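Local coordinates for acyl-CoA N-acyltransferases (NAT) superfamily protein (Arabidopsis thaliana, PDB 6TH0) that probably transfers the acetyl group of acetyl-CoA to the N-terminal methionine of transmembrane proteins, and also to lysine side chains, through this GNAT acetyltransferase domain, at residues L98-V103 / G110-L115; V72-S77 / K89-L94. All coordinates share one frame; numbering follows the deposited sequence.

Contact 1: L98-V103 / G110-L115; sequences LTLGVV and GIAKAL. With ACO (acetyl coenzyme *a), chain C.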
loop_
_atom_site.group_PDB
_atom_site.type_symbol
_atom_site.label_atom_id
_atom_site.label_comp_id
_atom_site.label_asym_id
_atom_site.label_seq_id
_atom_site.Cartn_x
_atom_site.Cartn_y
_atom_site.Cartn_z
ATOM N N LEU A 98 2.039 1.543 2.266
ATOM C CA LEU A 98 1.673 2.268 3.472
ATOM C C LEU A 98 0.201 2.027 3.814
ATOM O O LEU A 98 -0.125 1.564 4.908
ATOM C CB LEU A 98 1.895 3.760 3.276
ATOM C CG LEU A 98 3.356 4.210 3.050
ATOM C CD1 LEU A 98 3.373 5.529 2.323
ATOM C CD2 LEU A 98 3.999 4.375 4.407
ATOM N N THR A 99 -0.690 2.352 2.885
ATOM C CA THR A 99 -2.118 2.212 3.156
ATOM C C THR A 99 -2.818 1.578 1.963
ATOM O O THR A 99 -2.348 1.627 0.827
ATOM C CB THR A 99 -2.770 3.559 3.477
ATOM O OG1 THR A 99 -2.845 4.363 2.292
ATOM C CG2 THR A 99 -2.005 4.308 4.566
ATOM N N LEU A 100 -3.968 0.967 2.250
ATOM C CA LEU A 100 -4.779 0.309 1.237
ATOM C C LEU A 100 -6.193 0.282 1.787
ATOM O O LEU A 100 -6.356 -0.020 2.966
ATOM C CB LEU A 100 -4.280 -1.113 0.967
ATOM C CG LEU A 100 -5.194 -2.052 0.201
ATOM C CD1 LEU A 100 -5.199 -1.682 -1.274
ATOM C CD2 LEU A 100 -4.753 -3.495 0.395
ATOM N N GLY A 101 -7.182 0.637 0.970
ATOM C CA GLY A 101 -8.567 0.602 1.417
ATOM C C GLY A 101 -9.518 0.642 0.248
ATOM O O GLY A 101 -9.212 1.218 -0.800
ATOM N N VAL A 102 -10.698 0.050 0.439
ATOM C CA VAL A 102 -11.792 0.086 -0.525
ATOM C C VAL A 102 -13.055 0.458 0.253
ATOM O O VAL A 102 -13.249 -0.014 1.376
ATOM C CB VAL A 102 -11.948 -1.269 -1.256
ATOM C CG1 VAL A 102 -13.125 -1.247 -2.202
ATOM C CG2 VAL A 102 -10.640 -1.659 -2.020
ATOM N N VAL A 103 -13.887 1.348 -0.300
ATOM C CA VAL A 103 -15.085 1.719 0.449
ATOM C C VAL A 103 -15.983 0.489 0.607
ATOM O O VAL A 103 -16.095 -0.361 -0.283
ATOM C CB VAL A 103 -15.879 2.893 -0.155
ATOM C CG1 VAL A 103 -14.996 4.151 -0.380
ATOM C CG2 VAL A 103 -16.605 2.486 -1.408
ATOM N N GLY A 110 -12.615 -7.589 -5.967
ATOM C CA GLY A 110 -11.268 -7.660 -6.493
ATOM C C GLY A 110 -10.556 -6.333 -6.629
ATOM O O GLY A 110 -9.469 -6.290 -7.218
ATOM N N ILE A 111 -11.118 -5.249 -6.095
ATOM C CA ILE A 111 -10.490 -3.942 -6.263
ATOM C C ILE A 111 -9.180 -3.871 -5.483
ATOM O O ILE A 111 -8.153 -3.419 -6.005
ATOM C CB ILE A 111 -11.475 -2.827 -5.864
ATOM C CG1 ILE A 111 -12.647 -2.812 -6.845
ATOM C CG2 ILE A 111 -10.781 -1.449 -5.833
ATOM C CD1 ILE A 111 -13.838 -1.941 -6.388
ATOM N N ALA A 112 -9.182 -4.337 -4.234
ATOM C CA ALA A 112 -7.951 -4.298 -3.450
ATOM C C ALA A 112 -6.873 -5.153 -4.089
ATOM O O ALA A 112 -5.706 -4.753 -4.147
ATOM C CB ALA A 112 -8.200 -4.753 -2.014
ATOM N N LYS A 113 -7.237 -6.345 -4.555
ATOM C CA LYS A 113 -6.278 -7.169 -5.274
ATOM C C LYS A 113 -5.697 -6.415 -6.465
ATOM O O LYS A 113 -4.488 -6.473 -6.723
ATOM C CB LYS A 113 -6.954 -8.465 -5.721
ATOM C CG LYS A 113 -6.042 -9.409 -6.480
ATOM C CD LYS A 113 -6.771 -10.727 -6.767
ATOM C CE LYS A 113 -5.806 -11.824 -7.185
ATOM N NZ LYS A 113 -5.155 -11.539 -8.492
ATOM N N ALA A 114 -6.554 -5.741 -7.236
ATOM C CA ALA A 114 -6.062 -4.990 -8.390
ATOM C C ALA A 114 -5.161 -3.838 -7.961
ATOM O O ALA A 114 -4.146 -3.559 -8.612
ATOM C CB ALA A 114 -7.226 -4.477 -9.233
ATOM N N LEU A 115 -5.497 -3.175 -6.858
ATOM C CA LEU A 115 -4.657 -2.079 -6.379
ATOM C C LEU A 115 -3.263 -2.583 -6.014
ATOM O O LEU A 115 -2.248 -1.992 -6.408
ATOM C CB LEU A 115 -5.331 -1.389 -5.185
ATOM C CG LEU A 115 -6.514 -0.468 -5.518
ATOM C CD1 LEU A 115 -7.322 -0.146 -4.262
ATOM C CD2 LEU A 115 -6.065 0.829 -6.203
HETATM N N1A ACO C . -17.100 -12.494 -6.135
HETATM C C2A ACO C . -17.080 -12.836 -4.801
HETATM N N3A ACO C . -16.126 -12.685 -3.866
HETATM C C4A ACO C . -14.991 -12.072 -4.382
HETATM C C5A ACO C . -14.861 -11.657 -5.745
HETATM C C6A ACO C . -15.958 -11.894 -6.596
HETATM N N6A ACO C . -15.894 -11.518 -7.912
HETATM N N7A ACO C . -13.612 -11.068 -5.980
HETATM C C8A ACO C . -12.998 -11.126 -4.779
HETATM N N9A ACO C . -13.782 -11.722 -3.790
HETATM C C1B ACO C . -13.432 -11.960 -2.389
HETATM C C2B ACO C . -11.909 -12.386 -2.164
HETATM O O2B ACO C . -11.760 -13.722 -2.408
HETATM C C3B ACO C . -11.948 -12.067 -0.596
HETATM O O3B ACO C . -12.684 -13.058 -0.068
HETATM P P3B ACO C . -12.176 -13.493 1.646
HETATM O O7A ACO C . -12.740 -12.254 2.289
HETATM O O8A ACO C . -12.902 -14.801 1.913
HETATM O O9A ACO C . -10.675 -13.513 1.478
HETATM C C4B ACO C . -12.695 -10.690 -0.560
HETATM O O4B ACO C . -13.670 -10.726 -1.653
HETATM C C5B ACO C . -11.720 -9.502 -0.667
HETATM O O5B ACO C . -10.897 -9.613 -1.786
HETATM P P1A ACO C . -10.877 -8.161 -2.570
HETATM O O1A ACO C . -12.246 -7.831 -3.038
HETATM O O2A ACO C . -9.712 -8.190 -3.519
HETATM O O3A ACO C . -10.473 -6.917 -1.495
HETATM P P2A ACO C . -11.585 -5.805 -1.266
HETATM O O4A ACO C . -11.685 -4.856 -2.404
HETATM O O5A ACO C . -12.836 -6.306 -0.593
HETATM O O6A ACO C . -10.872 -4.788 -0.053
HETATM C CBP ACO C . -9.628 -4.547 1.994
HETATM C CCP ACO C . -10.110 -5.528 0.838
HETATM C CDP ACO C . -8.655 -3.571 1.376
HETATM C CEP ACO C . -8.956 -5.339 3.117
HETATM C CAP ACO C . -10.918 -3.839 2.487
HETATM O OAP ACO C . -11.731 -4.727 3.249
HETATM C C9P ACO C . -10.670 -2.616 3.366
HETATM O O9P ACO C . -10.646 -1.506 2.880
HETATM N N8P ACO C . -10.554 -2.796 4.729
HETATM C C7P ACO C . -10.318 -1.642 5.658
HETATM C C6P ACO C . -8.966 -1.035 5.420
HETATM C C5P ACO C . -7.957 -2.075 5.760
HETATM O O5P ACO C . -8.064 -2.882 6.670
HETATM N N4P ACO C . -6.829 -2.106 4.964
HETATM C C3P ACO C . -5.857 -3.146 5.297
HETATM C C2P ACO C . -4.491 -2.683 4.935
HETATM S S1P ACO C . -3.299 -4.030 5.407
HETATM C C ACO C . -3.001 -3.463 7.080
HETATM O O ACO C . -3.446 -4.025 8.051
HETATM C CH3 ACO C . -2.238 -2.250 7.232
#
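Val102 pushes one methyl into the first turn of helix 111-123: its CG2 lies 3.8 Å from Ile111 CG2 and 3.9 Å from Ala112 CB. With CG1 anti to the backbone N (chi1 177°), CG2 is left beside that N and over the start of the helix, where it also meets the diphosphate, 3.4 Å from ACO O4A. Two residues back on the strand, Leu100 does the same one turn further along. Its CD1 fits beside Ala112 and meets the CB of Leu115 at 3.9 Å, the two leucines crossing at a slant, while CD2 rests against the pantetheine methyl CDP. Leu146 and Tyr147 of helix 141-149 also touch Leu100. No hydrogen bond joins the segments directly; several of their backbone groups bind the cofactor instead. The strand grips the pantetheine arm like a neighbouring strand: Val102 N donates to ACO O9P at 2.9 Å, and ACO N4P donates to Leu100 O in an almost straight bond (171°). The helix start takes the diphosphate through the N-H groups of Gly110, Ala112 and, in the longest of the three bonds, Lys113; Lys108 N also bonds acetyl-CoA. Ala112 is small enough for its CB to sit 3.2 Å from the bridging ACO O3A. Gly110, at the N-cap, opens the helix within the R-x-x-G-x-A motif of GNAT enzymes. The chemistry is thus divided: an apolar seam fixes helix against strand, and the N-H groups at the helix start bind the diphosphate, whose charge the helix dipole probably helps offset.

Contact 2: V72-S77 / K89-L94; sequences VLAKES and KGEGTL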
loop_
_atom_site.group_PDB
_atom_site.type_symbol
_atom_site.label_atom_id
_atom_site.label_comp_id
_atom_site.label_asym_id
_atom_site.label_seq_id
_atom_site.Cartn_x
_atom_site.Cartn_y
_atom_site.Cartn_z
ATOM N N VAL A 72 12.003 2.886 -0.690
ATOM C CA VAL A 72 12.913 2.632 0.420
ATOM C C VAL A 72 14.220 2.087 -0.143
ATOM O O VAL A 72 14.198 1.152 -0.950
ATOM C CB VAL A 72 12.295 1.604 1.395
ATOM C CG1 VAL A 72 13.168 1.397 2.610
ATOM C CG2 VAL A 72 10.881 2.037 1.809
ATOM N N LEU A 73 15.350 2.650 0.276
ATOM C CA LEU A 73 16.624 2.041 -0.074
ATOM C C LEU A 73 16.722 0.668 0.580
ATOM O O LEU A 73 16.484 0.522 1.781
ATOM C CB LEU A 73 17.788 2.929 0.364
ATOM C CG LEU A 73 18.024 4.184 -0.478
ATOM C CD1 LEU A 73 19.082 5.060 0.157
ATOM C CD2 LEU A 73 18.485 3.759 -1.873
ATOM N N ALA A 74 17.064 -0.347 -0.218
ATOM C CA ALA A 74 17.025 -1.716 0.288
ATOM C C ALA A 74 17.833 -1.871 1.575
ATOM O O ALA A 74 17.382 -2.527 2.523
ATOM C CB ALA A 74 17.525 -2.692 -0.777
ATOM N N LYS A 75 19.037 -1.291 1.622
ATOM C CA LYS A 75 19.890 -1.488 2.791
ATOM C C LYS A 75 19.426 -0.706 4.010
ATOM O O LYS A 75 19.964 -0.926 5.100
ATOM C CB LYS A 75 21.345 -1.152 2.470
ATOM C CG LYS A 75 22.055 -2.288 1.746
ATOM C CD LYS A 75 23.485 -2.486 2.241
ATOM C CE LYS A 75 24.126 -3.734 1.638
ATOM N NZ LYS A 75 25.603 -3.773 1.894
ATOM N N GLU A 76 18.477 0.210 3.856
ATOM C CA GLU A 76 17.901 0.933 4.979
ATOM C C GLU A 76 16.573 0.340 5.429
ATOM O O GLU A 76 15.926 0.895 6.331
ATOM C CB GLU A 76 17.735 2.417 4.621
ATOM C CG GLU A 76 19.045 3.076 4.209
ATOM C CD GLU A 76 18.911 4.568 3.959
ATOM O OE1 GLU A 76 19.929 5.283 4.096
ATOM O OE2 GLU A 76 17.795 5.027 3.632
ATOM N N SER A 77 16.125 -0.738 4.782
ATOM C CA SER A 77 14.848 -1.347 5.118
ATOM C C SER A 77 15.046 -2.382 6.215
ATOM O O SER A 77 16.143 -2.916 6.407
ATOM C CB SER A 77 14.220 -2.017 3.893
ATOM O OG SER A 77 14.944 -3.195 3.567
ATOM N N LYS A 89 25.093 -5.336 -8.999
ATOM C CA LYS A 89 23.880 -4.595 -9.329
ATOM C C LYS A 89 23.708 -3.294 -8.548
ATOM O O LYS A 89 22.915 -2.432 -8.965
ATOM C CB LYS A 89 22.638 -5.480 -9.129
ATOM C CG LYS A 89 22.601 -6.706 -10.054
ATOM C CD LYS A 89 21.239 -7.401 -10.039
ATOM C CE LYS A 89 21.244 -8.701 -10.845
ATOM N NZ LYS A 89 21.752 -8.527 -12.243
ATOM N N GLY A 90 24.407 -3.130 -7.430
ATOM C CA GLY A 90 24.173 -1.991 -6.564
ATOM C C GLY A 90 23.203 -2.355 -5.454
ATOM O O GLY A 90 22.751 -3.495 -5.324
ATOM N N GLU A 91 22.855 -1.356 -4.648
ATOM C CA GLU A 91 22.055 -1.634 -3.460
ATOM C C GLU A 91 20.613 -1.960 -3.827
ATOM O O GLU A 91 20.040 -2.949 -3.338
ATOM C CB GLU A 91 22.113 -0.442 -2.509
ATOM C CG GLU A 91 21.697 -0.772 -1.101
ATOM C CD GLU A 91 21.432 0.468 -0.278
ATOM O OE1 GLU A 91 22.296 1.383 -0.261
ATOM O OE2 GLU A 91 20.348 0.525 0.342
ATOM N N GLY A 92 19.993 -1.138 -4.668
ATOM C CA GLY A 92 18.609 -1.373 -5.016
ATOM C C GLY A 92 17.623 -0.767 -4.030
ATOM O O GLY A 92 17.979 -0.215 -2.985
ATOM N N THR A 93 16.353 -0.826 -4.415
ATOM C CA THR A 93 15.255 -0.265 -3.647
ATOM C C THR A 93 14.167 -1.300 -3.404
ATOM O O THR A 93 14.181 -2.406 -3.942
ATOM C CB THR A 93 14.638 0.934 -4.366
ATOM O OG1 THR A 93 14.300 0.540 -5.706
ATOM C CG2 THR A 93 15.614 2.140 -4.378
ATOM N N LEU A 94 13.211 -0.878 -2.601
ATOM C CA LEU A 94 12.016 -1.638 -2.276
ATOM C C LEU A 94 10.846 -0.673 -2.305
ATOM O O LEU A 94 11.021 0.527 -2.083
ATOM C CB LEU A 94 12.124 -2.285 -0.900
ATOM C CG LEU A 94 13.133 -3.406 -0.757
ATOM C CD1 LEU A 94 13.439 -3.656 0.703
ATOM C CD2 LEU A 94 12.575 -4.658 -1.412
#
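Leu94 reaches across with its CD1 branch and lies over the side chain of Ser77, 3.7 Å from Ser77 CB. CG stands anti to the carbonyl carbon (chi1 -69°), which also brings it alongside Ala74 CB. The leucine thus packs against Ala74 and Ser77, at the start of the 3-10 turn 74-76 and just after it, with Ile79 as a further apolar neighbour. Ser77 has its hydroxyl turned back on its own segment: OG donates to Ala74 O at 2.7 Å, and the same oxygen takes a second bond from Ser77 N, which ties off the turn. Ala74 is where the strand gives way to the turn. Its methyl packs 3.3 Å from Gly92 O, while its N donates to that same oxygen at 2.9 Å. Before it, Val72 and Leu94 form an antiparallel hydrogen-bonded pair: Val72 N gives to Leu94 O, and Leu94 N returns a bond of 2.8 Å to Val72 O. Leu73 and Thr93 follow as a non-hydrogen-bonded pair; Leu73 CD2 meets Thr93 CG2 at 4.1 Å, a looser contact near the surface. On the outer side, Glu91 lays its extended side chain across the start of Lys75. A bond from Lys75 N to Glu91 OE2 is doubtful, and the Lys75 ammonium lies well away from the carboxylate, in a cation-pi contact with Tyr85. Gly90 and Gly92 both have positive phi, allowing 89-92 to bend into the strand; Arg130 of strand 129-137 binds Glu91 O. This is the outer end of an antiparallel beta hairpin: strands 63-73 and 93-102, neighbours in the central GNAT sheet, stay paired up to the long loop that connects them.

In the fold
Both contacts use strand 93-102, at different ends and with different partners. Contact 2 comes first along the chain and holds the strand's beginning to strand 63-73, edge to edge within the sheet; contact 1 holds its far end to helix 111-123, packed against the sheet's face in a beta-alpha-beta unit. Their centres are about 25 Å apart. The residues that touch in contact 1 are all buried, and the contact is apolar between its segments, while acetyl-CoA binds several backbone groups on both. Contact 2 lies at the periphery, partly open, away from the annotated sites, and relies on backbone hydrogen bonds supplemented by a few side chains.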